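Nsp15 (Middle East respiratory syndrome-related coronavirus, PDB 5YVD) is a coronavirus endoribonuclease of the EndoU clan that probably cleaves RNA at uridylates and assembles as a hexamer. Local coordinates at residues 111-119 against 131-142. Numbering follows the deposited sequence.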
# COMPACT_ATOMS: atom_id res chain seq x y z
N SER A 111 31.14 9.88 -14.31
CA SER A 111 30.45 9.02 -15.27
C SER A 111 30.36 9.89 -16.53
O SER A 111 30.68 11.09 -16.47
CB SER A 111 29.08 8.51 -14.77
OG SER A 111 28.54 9.32 -13.74
N ALA A 112 29.97 9.31 -17.66
CA ALA A 112 29.90 10.08 -18.90
C ALA A 112 28.45 10.48 -19.26
O ALA A 112 28.01 10.26 -20.38
CB ALA A 112 30.55 9.29 -20.03
N LEU A 113 27.73 11.07 -18.30
CA LEU A 113 26.42 11.71 -18.55
C LEU A 113 26.62 13.21 -18.70
O LEU A 113 27.70 13.71 -18.47
CB LEU A 113 25.45 11.49 -17.38
CG LEU A 113 25.42 10.12 -16.68
CD1 LEU A 113 26.11 10.21 -15.33
CD2 LEU A 113 23.99 9.61 -16.51
N ASN A 114 25.57 13.93 -19.08
CA ASN A 114 25.61 15.40 -19.11
C ASN A 114 25.19 16.00 -17.77
O ASN A 114 24.01 16.10 -17.48
CB ASN A 114 24.69 15.97 -20.20
CG ASN A 114 25.18 15.68 -21.61
OD1 ASN A 114 26.30 16.04 -21.99
ND2 ASN A 114 24.32 15.03 -22.40
N ILE A 115 26.17 16.43 -16.99
CA ILE A 115 25.92 17.06 -15.71
C ILE A 115 25.72 18.57 -15.89
O ILE A 115 26.54 19.27 -16.52
CB ILE A 115 27.12 16.84 -14.74
CG1 ILE A 115 27.49 15.35 -14.71
CG2 ILE A 115 26.82 17.44 -13.36
CD1 ILE A 115 28.42 14.96 -13.58
N CYS A 116 24.64 19.06 -15.28
CA CYS A 116 24.25 20.44 -15.38
C CYS A 116 24.73 21.19 -14.15
O CYS A 116 24.36 20.83 -13.04
CB CYS A 116 22.74 20.54 -15.47
SG CYS A 116 22.14 22.23 -15.42
N PHE A 117 25.55 22.22 -14.36
CA PHE A 117 26.15 22.97 -13.25
C PHE A 117 25.58 24.38 -13.25
O PHE A 117 25.16 24.88 -14.30
CB PHE A 117 27.65 23.11 -13.45
CG PHE A 117 28.41 21.82 -13.50
CD1 PHE A 117 28.45 21.06 -14.66
CD2 PHE A 117 29.13 21.39 -12.41
CE1 PHE A 117 29.19 19.89 -14.71
CE2 PHE A 117 29.85 20.22 -12.45
CZ PHE A 117 29.89 19.48 -13.60
N ASP A 118 25.65 25.06 -12.09
CA ASP A 118 25.08 26.42 -11.97
C ASP A 118 26.06 27.41 -11.34
O ASP A 118 26.72 27.10 -10.36
CB ASP A 118 23.76 26.36 -11.16
CG ASP A 118 22.98 27.70 -11.16
OD1 ASP A 118 23.47 28.70 -10.55
OD2 ASP A 118 21.85 27.74 -11.72
N ILE A 119 26.12 28.62 -11.90
CA ILE A 119 26.99 29.66 -11.38
C ILE A 119 26.69 30.01 -9.92
O ILE A 119 27.57 30.44 -9.19
CB ILE A 119 26.91 30.93 -12.25
CG1 ILE A 119 28.01 31.95 -11.89
CG2 ILE A 119 25.56 31.60 -12.09
CD1 ILE A 119 29.09 32.07 -12.92
N THR A 131 35.22 19.31 -16.75
CA THR A 131 34.33 18.17 -16.97
C THR A 131 34.04 18.12 -18.47
O THR A 131 33.59 19.09 -19.03
CB THR A 131 32.99 18.37 -16.22
OG1 THR A 131 33.25 18.76 -14.87
CG2 THR A 131 32.12 17.12 -16.26
N PRO A 132 34.32 16.99 -19.13
CA PRO A 132 34.16 16.92 -20.60
C PRO A 132 32.73 17.09 -21.16
O PRO A 132 32.54 17.83 -22.13
CB PRO A 132 34.70 15.51 -20.95
CG PRO A 132 34.67 14.75 -19.67
CD PRO A 132 34.92 15.75 -18.59
N ASN A 133 31.75 16.38 -20.59
CA ASN A 133 30.39 16.37 -21.13
C ASN A 133 29.48 17.01 -20.12
O ASN A 133 29.18 16.40 -19.08
CB ASN A 133 29.94 14.94 -21.42
CG ASN A 133 30.72 14.28 -22.56
OD1 ASN A 133 31.14 14.93 -23.49
ND2 ASN A 133 30.86 12.97 -22.51
N ALA A 134 29.04 18.24 -20.38
CA ALA A 134 28.29 19.00 -19.37
C ALA A 134 27.54 20.21 -19.92
O ALA A 134 27.77 20.65 -21.04
CB ALA A 134 29.22 19.47 -18.27
N ILE A 135 26.67 20.75 -19.07
CA ILE A 135 25.86 21.93 -19.34
C ILE A 135 26.10 22.96 -18.22
O ILE A 135 26.19 22.60 -17.04
CB ILE A 135 24.36 21.52 -19.41
CG1 ILE A 135 24.11 20.71 -20.68
CG2 ILE A 135 23.43 22.72 -19.35
CD1 ILE A 135 22.81 19.96 -20.67
N PHE A 136 26.22 24.23 -18.58
CA PHE A 136 26.40 25.27 -17.57
C PHE A 136 25.31 26.31 -17.69
O PHE A 136 25.00 26.76 -18.79
CB PHE A 136 27.75 25.94 -17.67
CG PHE A 136 28.09 26.77 -16.47
CD1 PHE A 136 28.08 28.15 -16.51
CD2 PHE A 136 28.34 26.15 -15.26
CE1 PHE A 136 28.34 28.90 -15.38
CE2 PHE A 136 28.62 26.89 -14.13
CZ PHE A 136 28.61 28.26 -14.18
N ILE A 137 24.75 26.70 -16.54
CA ILE A 137 23.75 27.74 -16.50
C ILE A 137 24.27 28.90 -15.67
O ILE A 137 24.85 28.69 -14.59
CB ILE A 137 22.36 27.24 -16.01
CG1 ILE A 137 22.37 26.82 -14.54
CG2 ILE A 137 21.89 26.06 -16.86
CD1 ILE A 137 21.23 25.90 -14.14
N SER A 138 24.09 30.12 -16.19
CA SER A 138 24.53 31.32 -15.49
C SER A 138 23.72 32.55 -15.81
O SER A 138 23.09 32.66 -16.85
CB SER A 138 26.03 31.60 -15.71
OG SER A 138 26.26 32.68 -16.59
N ASP A 139 23.78 33.49 -14.88
CA ASP A 139 23.05 34.74 -14.95
C ASP A 139 23.83 35.78 -15.77
O ASP A 139 23.30 36.84 -16.08
CB ASP A 139 22.77 35.29 -13.54
CG ASP A 139 23.98 35.22 -12.59
OD1 ASP A 139 25.08 34.76 -13.00
OD2 ASP A 139 23.84 35.62 -11.42
N ARG A 140 25.08 35.45 -16.11
CA ARG A 140 25.98 36.37 -16.80
C ARG A 140 26.86 35.66 -17.85
O ARG A 140 27.35 34.56 -17.63
CB ARG A 140 26.86 37.10 -15.78
CG ARG A 140 27.68 36.18 -14.89
CD ARG A 140 28.15 36.86 -13.62
NE ARG A 140 29.07 36.00 -12.87
CZ ARG A 140 30.37 35.86 -13.11
NH1 ARG A 140 30.97 36.51 -14.10
NH2 ARG A 140 31.10 35.05 -12.34
N LYS A 141 27.04 36.32 -19.00
CA LYS A 141 28.03 35.90 -20.00
C LYS A 141 29.33 35.52 -19.32
O LYS A 141 29.79 36.24 -18.42
CB LYS A 141 28.32 37.03 -21.00
CG LYS A 141 27.46 37.01 -22.26
CD LYS A 141 28.04 37.87 -23.39
CE LYS A 141 29.21 37.21 -24.12
NZ LYS A 141 28.76 36.16 -25.08
N ILE A 142 29.93 34.41 -19.74
CA ILE A 142 31.23 34.03 -19.21
C ILE A 142 32.26 34.20 -20.29
O ILE A 142 32.26 33.46 -21.28
CB ILE A 142 31.26 32.61 -18.63
CG1 ILE A 142 30.56 32.63 -17.27
CG2 ILE A 142 32.69 32.12 -18.44
CD1 ILE A 142 30.08 31.27 -16.79
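Ile135 and Ile137 each use their own N and O to bridge two residues of segment 111-119, and four backbone hydrogen bonds result: Ile135 N to Ile115 O (3.0 Å), Phe117 N to Ile135 O (2.8 Å), Ile137 N to Phe117 O (2.9 Å) and Ile119 N to Ile137 O (3.0 Å). This ladder, with segment axes 22° apart, identifies two parallel neighbouring strands. The first bond is the odd one, its donor lying 39° out of the carbonyl plane of Ile115.

The Asp118 carboxylate passes at a slant across the Ile137 side chain, whose CG1 is placed on the Asp118 side by its position between backbone N and carbonyl carbon (chi1 68°); Arg120 forms a salt bridge with Asp118 OD2. On the same face, Cys116 SG rests 4.0 Å from Ile137 CD1. The opposite face carries the aromatics. Phe117 puts its ring edge against the Ala134 methyl, CE1 to CB 3.6 Å, while Ile115 CG2 lies over one ring face, toward the rim. Phe136 CD2 meets Phe117 CB, and its CZ reaches Ile119 CB at 3.7 Å. Helix 124-129, the connection of this beta-alpha-beta unit in the middle domain, packs on this side through Phe128 and Leu125. At the strand's end, Ser138 OG accepts from Arg140 N in an ST turn.

Four bonds thus pair the strands in parallel, Cys116 bonds outward to Ile79 and Tyr81 and Ala134 to Lys178, and the aromatic face joins the sheet to the crossover helix through apolar contacts.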